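Local coordinates for uncharacterized protein (Exiguobacterium sibiricum, PDB 3B77) that is of unknown function but carries a bacterial pleckstrin-homology domain followed by a helical region that is probably involved in oligomerisation, at residues Asp20-Glu25 with Glu40-Asn45; Asp14-Asp19 with Tyr31-Ser36; Leu46-Leu51 with Phe92-Lys97. One frame throughout, in Å; residues are numbered along the deposited sequence.

Contact 1: Asp20-Glu25 with Glu40-Asn45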
loop_
_atom_site.group_PDB
_atom_site.type_symbol
_atom_site.label_atom_id
_atom_site.label_comp_id
_atom_site.label_asym_id
_atom_site.label_seq_id
_atom_site.Cartn_x
_atom_site.Cartn_y
_atom_site.Cartn_z
ATOM N N ASP A 20 63.156 15.900 8.242
ATOM C CA ASP A 20 63.377 14.678 7.472
ATOM C C ASP A 20 62.084 13.991 7.049
ATOM O O ASP A 20 62.071 13.235 6.060
ATOM C CB ASP A 20 64.217 13.699 8.281
ATOM C CG ASP A 20 65.656 14.139 8.394
ATOM O OD1 ASP A 20 66.203 14.599 7.366
ATOM O OD2 ASP A 20 66.238 14.021 9.498
ATOM N N TYR A 21 61.013 14.257 7.797
ATOM C CA TYR A 21 59.727 13.613 7.576
ATOM C C TYR A 21 58.754 14.516 6.857
ATOM O O TYR A 21 57.639 14.114 6.576
ATOM C CB TYR A 21 59.164 13.121 8.910
ATOM C CG TYR A 21 60.170 12.260 9.625
ATOM C CD1 TYR A 21 60.352 10.936 9.263
ATOM C CD2 TYR A 21 60.993 12.789 10.616
ATOM C CE1 TYR A 21 61.297 10.141 9.889
ATOM C CE2 TYR A 21 61.934 12.004 11.252
ATOM C CZ TYR A 21 62.083 10.676 10.888
ATOM O OH TYR A 21 63.022 9.866 11.503
ATOM N N VAL A 22 59.178 15.731 6.543
ATOM C CA VAL A 22 58.338 16.655 5.790
ATOM C C VAL A 22 58.416 16.243 4.338
ATOM O O VAL A 22 59.490 15.878 3.869
ATOM C CB VAL A 22 58.779 18.116 5.981
ATOM C CG1 VAL A 22 58.119 19.020 4.954
ATOM C CG2 VAL A 22 58.438 18.583 7.398
ATOM N N LEU A 23 57.275 16.250 3.649
ATOM C CA LEU A 23 57.207 15.833 2.250
ATOM C C LEU A 23 57.559 17.000 1.355
ATOM O O LEU A 23 56.716 17.541 0.648
ATOM C CB LEU A 23 55.823 15.289 1.897
ATOM C CG LEU A 23 55.289 14.202 2.824
ATOM C CD1 LEU A 23 53.939 13.717 2.352
ATOM C CD2 LEU A 23 56.268 13.065 2.924
ATOM N N HIS A 24 58.829 17.373 1.382
ATOM C CA HIS A 24 59.345 18.427 0.523
ATOM C C HIS A 24 59.053 18.125 -0.936
ATOM O O HIS A 24 58.855 19.039 -1.736
ATOM C CB HIS A 24 60.853 18.552 0.712
ATOM C CG HIS A 24 61.247 18.836 2.123
ATOM N ND1 HIS A 24 61.051 20.065 2.716
ATOM C CD2 HIS A 24 61.780 18.036 3.076
ATOM C CE1 HIS A 24 61.457 20.013 3.971
ATOM N NE2 HIS A 24 61.906 18.796 4.214
ATOM N N GLU A 25 59.040 16.832 -1.269
ATOM C CA GLU A 25 58.717 16.353 -2.606
ATOM C C GLU A 25 57.339 16.832 -3.087
ATOM O O GLU A 25 57.153 17.093 -4.272
ATOM C CB GLU A 25 58.783 14.818 -2.647
ATOM C CG GLU A 25 60.204 14.218 -2.502
ATOM C CD GLU A 25 60.628 13.872 -1.061
ATOM O OE1 GLU A 25 60.104 14.450 -0.077
ATOM O OE2 GLU A 25 61.517 13.000 -0.934
ATOM N N GLU A 40 58.671 16.839 19.416
ATOM C CA GLU A 40 58.875 17.816 18.355
ATOM C C GLU A 40 57.544 17.962 17.593
ATOM O O GLU A 40 57.026 16.982 17.064
ATOM C CB GLU A 40 59.981 17.341 17.443
ATOM C CG GLU A 40 60.696 18.461 16.733
ATOM C CD GLU A 40 62.052 18.057 16.153
ATOM O OE1 GLU A 40 62.893 17.512 16.898
ATOM O OE2 GLU A 40 62.287 18.325 14.958
ATOM N N TYR A 41 56.975 19.169 17.596
ATOM C CA TYR A 41 55.661 19.428 17.012
ATOM C C TYR A 41 55.822 20.308 15.781
ATOM O O TYR A 41 56.096 21.487 15.889
ATOM C CB TYR A 41 54.763 20.125 18.029
ATOM C CG TYR A 41 54.582 19.363 19.306
ATOM C CD1 TYR A 41 53.597 18.415 19.436
ATOM C CD2 TYR A 41 55.392 19.609 20.397
ATOM C CE1 TYR A 41 53.420 17.729 20.611
ATOM C CE2 TYR A 41 55.233 18.927 21.587
ATOM C CZ TYR A 41 54.243 17.992 21.688
ATOM O OH TYR A 41 54.066 17.299 22.853
ATOM N N CYS A 42 55.610 19.738 14.610
ATOM C CA CYS A 42 55.883 20.423 13.355
ATOM C C CYS A 42 54.590 20.690 12.632
ATOM O O CYS A 42 53.903 19.758 12.265
ATOM C CB CYS A 42 56.775 19.510 12.524
ATOM S SG CYS A 42 57.340 20.132 10.978
ATOM N N PHE A 43 54.244 21.966 12.476
ATOM C CA PHE A 43 53.013 22.381 11.806
ATOM C C PHE A 43 53.332 22.831 10.390
ATOM O O PHE A 43 53.981 23.842 10.197
ATOM C CB PHE A 43 52.341 23.522 12.556
ATOM C CG PHE A 43 51.884 23.158 13.943
ATOM C CD1 PHE A 43 52.765 23.219 15.014
ATOM C CD2 PHE A 43 50.584 22.762 14.171
ATOM C CE1 PHE A 43 52.341 22.897 16.301
ATOM C CE2 PHE A 43 50.149 22.449 15.420
ATOM C CZ PHE A 43 51.025 22.510 16.504
ATOM N N THR A 44 52.854 22.068 9.410
ATOM C CA THR A 44 53.077 22.367 7.995
ATOM C C THR A 44 51.756 22.792 7.362
ATOM O O THR A 44 50.704 22.797 8.040
ATOM C CB THR A 44 53.611 21.134 7.198
ATOM O OG1 THR A 44 52.525 20.270 6.853
ATOM C CG2 THR A 44 54.658 20.355 7.990
ATOM N N ASN A 45 51.824 23.146 6.071
ATOM C CA ASN A 45 50.638 23.505 5.311
ATOM C C ASN A 45 49.682 22.341 5.121
ATOM O O ASN A 45 48.494 22.548 4.948
ATOM C CB ASN A 45 50.999 24.094 3.944
ATOM C CG ASN A 45 51.886 23.198 3.143
ATOM O OD1 ASN A 45 52.790 22.573 3.677
ATOM N ND2 ASN A 45 51.643 23.129 1.861
#
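The loop 20-25 passes over strand 39-44 at more than backbone bonding distance, Val22 CA lying 8.1 Å from Thr44 CA at the nearest point, so the contact across the two segments is made by side chains. Val22 makes it: its CB points toward the strand, and one methyl, CG2, does all the touching. It meets Cys42 SG at 4.1 Å and comes within 4.2 Å of Thr44 CG2. These two residues stand two apart on the same face of the strand, and the methyl faces both of them from the loop side. The torsion divides the valine's work. With CG1 anti to the backbone N (chi1 167°), CG2 faces the sheet while CG1 lies 3.6 Å above the plane of the His24 ring, offset toward its rim. That ring is tethered in turn by a hydrogen bond between His24 NE2 and Asp19 O.

Next to Val22 the backbone turns sharply in an inverse gamma turn centred on Leu23, marked by a weak bond of 3.0 Å from His24 N to Val22 O. Glu28 holds loop and strand together from outside, one carboxylate oxygen on Leu23 N and the other on Thr44 OG1, and the threonine hydroxyl also takes bonds from Leu46 N and Ala47 N. Lys116 of a second subunit reaches Val22 O in a weak hydrogen bond. In pleckstrin-homology terms, this is a loop packed on one face of the N-terminal antiparallel sheet, whose Tyr41 side packs instead on strand 97-104 of the second sheet.

Contact 2: Asp14-Asp19 with Tyr31-Ser36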
loop_
_atom_site.group_PDB
_atom_site.type_symbol
_atom_site.label_atom_id
_atom_site.label_comp_id
_atom_site.label_asym_id
_atom_site.label_seq_id
_atom_site.Cartn_x
_atom_site.Cartn_y
_atom_site.Cartn_z
ATOM N N ASP A 14 65.506 23.392 8.954
ATOM C CA ASP A 14 66.260 22.318 8.280
ATOM C C ASP A 14 67.207 21.526 9.189
ATOM O O ASP A 14 67.602 20.420 8.841
ATOM C CB ASP A 14 66.993 22.840 7.042
ATOM C CG ASP A 14 67.861 24.038 7.333
ATOM O OD1 ASP A 14 68.274 24.232 8.502
ATOM O OD2 ASP A 14 68.134 24.793 6.375
ATOM N N LYS A 15 67.534 22.077 10.353
ATOM C CA LYS A 15 68.360 21.409 11.348
ATOM C C LYS A 15 67.545 20.535 12.298
ATOM O O LYS A 15 68.112 19.862 13.153
ATOM C CB LYS A 15 69.088 22.450 12.210
ATOM C CG LYS A 15 69.930 23.477 11.451
ATOM C CD LYS A 15 70.513 24.522 12.424
ATOM C CE LYS A 15 71.285 25.632 11.705
ATOM N NZ LYS A 15 70.451 26.401 10.738
ATOM N N ALA A 16 66.220 20.572 12.182
ATOM C CA ALA A 16 65.338 19.824 13.087
ATOM C C ALA A 16 65.104 18.414 12.598
ATOM O O ALA A 16 65.060 18.167 11.393
ATOM C CB ALA A 16 64.014 20.543 13.228
ATOM N N ALA A 17 64.937 17.496 13.544
ATOM C CA ALA A 17 64.665 16.098 13.223
ATOM C C ALA A 17 63.399 15.969 12.350
ATOM O O ALA A 17 63.348 15.159 11.431
ATOM C CB ALA A 17 64.534 15.269 14.506
ATOM N N ALA A 18 62.405 16.807 12.638
ATOM C CA ALA A 18 61.131 16.816 11.936
ATOM C C ALA A 18 61.240 17.072 10.422
ATOM O O ALA A 18 60.425 16.577 9.661
ATOM C CB ALA A 18 60.211 17.846 12.581
ATOM N N ASP A 19 62.252 17.820 9.993
ATOM C CA ASP A 19 62.409 18.195 8.583
ATOM C C ASP A 19 62.630 16.983 7.683
ATOM O O ASP A 19 62.324 17.024 6.504
ATOM C CB ASP A 19 63.576 19.187 8.437
ATOM C CG ASP A 19 63.531 20.003 7.132
ATOM O OD1 ASP A 19 62.576 20.777 6.929
ATOM O OD2 ASP A 19 64.489 19.933 6.329
ATOM N N TYR A 31 55.682 25.690 8.895
ATOM C CA TYR A 31 55.286 27.040 9.303
ATOM C C TYR A 31 55.463 27.299 10.787
ATOM O O TYR A 31 55.475 28.444 11.211
ATOM C CB TYR A 31 53.840 27.313 8.915
ATOM C CG TYR A 31 53.658 27.610 7.447
ATOM C CD1 TYR A 31 53.444 26.590 6.545
ATOM C CD2 TYR A 31 53.704 28.919 6.966
ATOM C CE1 TYR A 31 53.280 26.836 5.208
ATOM C CE2 TYR A 31 53.546 29.179 5.617
ATOM C CZ TYR A 31 53.328 28.121 4.748
ATOM O OH TYR A 31 53.154 28.318 3.403
ATOM N N PHE A 32 55.614 26.257 11.593
ATOM C CA PHE A 32 55.754 26.457 13.022
ATOM C C PHE A 32 56.295 25.194 13.639
ATOM O O PHE A 32 55.778 24.117 13.387
ATOM C CB PHE A 32 54.402 26.793 13.625
ATOM C CG PHE A 32 54.491 27.685 14.833
ATOM C CD1 PHE A 32 54.645 27.153 16.120
ATOM C CD2 PHE A 32 54.426 29.065 14.691
ATOM C CE1 PHE A 32 54.739 27.991 17.227
ATOM C CE2 PHE A 32 54.503 29.878 15.782
ATOM C CZ PHE A 32 54.658 29.344 17.050
ATOM N N LEU A 33 57.354 25.320 14.424
ATOM C CA LEU A 33 57.976 24.167 15.052
ATOM C C LEU A 33 58.215 24.496 16.514
ATOM O O LEU A 33 58.640 25.608 16.856
ATOM C CB LEU A 33 59.266 23.788 14.327
ATOM C CG LEU A 33 60.091 22.568 14.763
ATOM C CD1 LEU A 33 59.333 21.270 14.780
ATOM C CD2 LEU A 33 61.235 22.442 13.822
ATOM N N ILE A 34 57.858 23.545 17.365
ATOM C CA ILE A 34 58.048 23.631 18.796
ATOM C C ILE A 34 58.833 22.387 19.145
ATOM O O ILE A 34 58.420 21.259 18.825
ATOM C CB ILE A 34 56.723 23.599 19.565
ATOM C CG1 ILE A 34 55.893 24.853 19.261
ATOM C CG2 ILE A 34 56.989 23.449 21.070
ATOM C CD1 ILE A 34 54.478 24.805 19.781
ATOM N N LYS A 35 59.997 22.599 19.744
ATOM C CA LYS A 35 60.855 21.504 20.127
ATOM C C LYS A 35 61.000 21.496 21.641
ATOM O O LYS A 35 61.277 22.508 22.256
ATOM C CB LYS A 35 62.223 21.611 19.436
ATOM C CG LYS A 35 63.029 20.286 19.442
ATOM C CD LYS A 35 64.478 20.461 18.945
ATOM C CE LYS A 35 64.571 20.832 17.452
ATOM N NZ LYS A 35 65.991 21.132 17.024
ATOM N N SER A 36 60.743 20.339 22.217
ATOM C CA SER A 36 60.974 20.064 23.610
ATOM C C SER A 36 62.044 18.959 23.717
ATOM O O SER A 36 62.536 18.406 22.719
ATOM C CB SER A 36 59.661 19.650 24.276
ATOM O OG SER A 36 59.757 18.421 24.989
#
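Ala16 and Ala18 meet Leu33 and Lys35 through aliphatic groups, with no ring, amide or carboxylate plane in the interface; of the two aromatics of strand 30-35, Tyr31 makes a cation-pi pair with Lys29. Leu33 is the centre of the contact. Its CG lies anti to the backbone N (chi1 -178°), which carries the forked end out toward the loop and gives each alanine its own methyl. CD2 presses on Ala16 CB at 3.4 Å, a tight approach for two methyls, and CD1 lies 4.2 Å from Ala18 CB. Further along the strand, Lys35 bends at chi3 (-67°) and lays its end alongside Ala16, with CE 4.3 Å from Ala16 CB.

The loop keeps its shape through a 3.2 Å bond from Asp19 N to Ala16 O, and Ala18 N is held by the carboxylate of Glu40. Phe13 also leans on Leu33. The loop thus covers one face of the N-terminal sheet, Ala18 reaching on to Cys42 of strand 39-44 and Leu51 of strand 47-52, while Phe32 on strand 30-35 meets His110 and Leu114 of helix 108-146.

Contact 3: Leu46-Leu51 with Phe92-Lys97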
loop_
_atom_site.group_PDB
_atom_site.type_symbol
_atom_site.label_atom_id
_atom_site.label_comp_id
_atom_site.label_asym_id
_atom_site.label_seq_id
_atom_site.Cartn_x
_atom_site.Cartn_y
_atom_site.Cartn_z
ATOM N N LEU A 46 50.192 21.118 5.188
ATOM C CA LEU A 46 49.380 19.939 4.975
ATOM C C LEU A 46 49.029 19.151 6.223
ATOM O O LEU A 46 48.004 18.461 6.224
ATOM C CB LEU A 46 50.087 18.989 4.016
ATOM C CG LEU A 46 50.574 19.555 2.690
ATOM C CD1 LEU A 46 51.507 18.529 2.029
ATOM C CD2 LEU A 46 49.437 20.016 1.721
ATOM N N ALA A 47 49.862 19.211 7.265
ATOM C CA ALA A 47 49.702 18.317 8.422
ATOM C C ALA A 47 50.442 18.757 9.666
ATOM O O ALA A 47 51.276 19.686 9.619
ATOM C CB ALA A 47 50.191 16.909 8.073
ATOM N N LEU A 48 50.089 18.082 10.779
ATOM C CA LEU A 48 50.862 18.094 12.029
ATOM C C LEU A 48 51.768 16.814 12.032
ATOM O O LEU A 48 51.296 15.662 12.014
ATOM C CB LEU A 48 49.969 18.121 13.289
ATOM C CG LEU A 48 50.680 17.861 14.634
ATOM C CD1 LEU A 48 51.750 18.924 14.957
ATOM C CD2 LEU A 48 49.662 17.706 15.796
ATOM N N VAL A 49 53.078 17.051 12.034
ATOM C CA VAL A 49 54.063 15.987 12.103
ATOM C C VAL A 49 54.572 16.066 13.529
ATOM O O VAL A 49 54.984 17.109 13.976
ATOM C CB VAL A 49 55.161 16.178 11.051
ATOM C CG1 VAL A 49 56.248 15.143 11.194
ATOM C CG2 VAL A 49 54.559 16.139 9.660
ATOM N N HIS A 50 54.445 14.965 14.256
ATOM C CA HIS A 50 54.783 14.907 15.659
ATOM C C HIS A 50 55.677 13.707 15.922
ATOM O O HIS A 50 55.312 12.562 15.631
ATOM C CB HIS A 50 53.509 14.784 16.479
ATOM C CG HIS A 50 53.738 14.510 17.929
ATOM N ND1 HIS A 50 52.935 13.655 18.656
ATOM C CD2 HIS A 50 54.682 14.966 18.786
ATOM C CE1 HIS A 50 53.368 13.612 19.905
ATOM N NE2 HIS A 50 54.431 14.391 20.007
ATOM N N LEU A 51 56.861 14.005 16.454
ATOM C CA LEU A 51 57.825 13.014 16.882
ATOM C C LEU A 51 57.638 12.851 18.399
ATOM O O LEU A 51 58.062 13.700 19.159
ATOM C CB LEU A 51 59.234 13.518 16.555
ATOM C CG LEU A 51 59.692 13.608 15.088
ATOM C CD1 LEU A 51 58.787 14.538 14.237
ATOM C CD2 LEU A 51 61.142 14.080 15.007
ATOM N N PHE A 92 44.469 21.680 21.596
ATOM C CA PHE A 92 43.573 21.394 20.481
ATOM C C PHE A 92 43.393 19.897 20.357
ATOM O O PHE A 92 44.050 19.113 21.042
ATOM C CB PHE A 92 44.075 21.971 19.155
ATOM C CG PHE A 92 45.440 21.513 18.779
ATOM C CD1 PHE A 92 46.563 22.199 19.222
ATOM C CD2 PHE A 92 45.612 20.394 17.974
ATOM C CE1 PHE A 92 47.811 21.767 18.876
ATOM C CE2 PHE A 92 46.849 19.958 17.613
ATOM C CZ PHE A 92 47.954 20.627 18.062
ATOM N N GLU A 93 42.461 19.527 19.494
ATOM C CA GLU A 93 42.191 18.152 19.174
ATOM C C GLU A 93 42.298 18.022 17.674
ATOM O O GLU A 93 41.715 18.808 16.925
ATOM C CB GLU A 93 40.799 17.755 19.657
ATOM C CG GLU A 93 40.642 17.847 21.192
ATOM C CD GLU A 93 39.290 17.387 21.708
ATOM O OE1 GLU A 93 38.474 16.846 20.912
ATOM O OE2 GLU A 93 39.065 17.575 22.933
ATOM N N ILE A 94 43.069 17.037 17.241
ATOM C CA ILE A 94 43.307 16.793 15.818
ATOM C C ILE A 94 42.868 15.355 15.547
ATOM O O ILE A 94 43.371 14.406 16.159
ATOM C CB ILE A 94 44.764 17.102 15.442
ATOM C CG1 ILE A 94 44.964 16.903 13.954
ATOM C CG2 ILE A 94 45.751 16.275 16.270
ATOM C CD1 ILE A 94 46.225 17.544 13.466
ATOM N N GLY A 95 41.905 15.200 14.637
ATOM C CA GLY A 95 41.147 13.950 14.577
ATOM C C GLY A 95 40.431 14.033 15.909
ATOM O O GLY A 95 39.812 15.063 16.198
ATOM N N GLY A 96 40.549 13.015 16.753
ATOM C CA GLY A 96 39.982 13.086 18.098
ATOM C C GLY A 96 41.036 13.151 19.174
ATOM O O GLY A 96 40.707 13.164 20.364
ATOM N N LYS A 97 42.303 13.181 18.761
ATOM C CA LYS A 97 43.428 13.146 19.696
ATOM C C LYS A 97 43.686 14.515 20.366
ATOM O O LYS A 97 43.755 15.544 19.689
ATOM C CB LYS A 97 44.693 12.648 18.978
ATOM C CG LYS A 97 45.863 12.237 19.914
ATOM C CD LYS A 97 47.014 11.623 19.114
ATOM C CE LYS A 97 48.241 11.320 19.947
ATOM N NZ LYS A 97 49.347 10.868 19.044
#
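This is core packing between the two antiparallel sheets of the pleckstrin-homology fold: strand 47-52 of the first sheet sends Leu48 across to the hairpin made by strands 87-94 and 97-104 of the second. The nearest CA atoms, those of Leu48 and Ile94, are 8.6 Å apart, and apolar side chains from both strands fill the interval.

Leu48 has its CG anti to the backbone N (chi1 169°), which thrusts the branched end straight at the opposite strand. Its CD2 arrives at the edge of the Phe92 ring, near the ring plane, 4.0 Å from CE2 and 4.1 Å from CZ. The same methyl is 4.2 Å from Ile94 CG2, so one methyl faces both the phenyl edge and the isoleucine branch. Ile94 answers with its longer arm, stretched out so that CD1 meets Leu48 CB end-on at 3.8 Å. Phe92 takes the more hindered first torsion, with CG between the backbone N and the carbonyl carbon (chi1 56°), and this swings the ring in toward Leu48.

Just past Ile94 the chain reverses in a type II' turn through Gly95 and Gly96, closed by paired backbone bonds: Ile94 N to Lys97 O at 2.9 Å and Lys97 N to Ile94 O at 3.1 Å. The positive phi of Gly95 (66°) belongs to the first corner of such a turn.

Around this apolar patch lie polar and aromatic groups. His50 stacks on Tyr41 and meets Tyr99 edge-to-face, while Lys97 bonds through NZ to Tyr66 OH. Leu48 also touches Phe43 on strand 39-44, Phe92 rests on Val76 of strand 73-79, and Ile94 reaches Tyr66 of strand 62-67.

From the N terminus, the long loop between strands 6-7 and 30-35 supplies first residues 14-19 and then 20-25. Contact 2 closes the first piece back on strand 30-35, and contact 1 carries the second one strand further, to 39-44. Their segments alternate along the chain, so the two closures cross. Glu40 joins them directly, and a bulge sets Tyr31 and Phe32 both against Phe43 where the two strands pair. Contact 3 follows in series: strand 47-52, bonded to 39-44, reaches the second sheet through a side chain. Ala17 and Ala18 touching Leu51 bring the loop to that strand too, so the three contacts join loop, first sheet and second sheet.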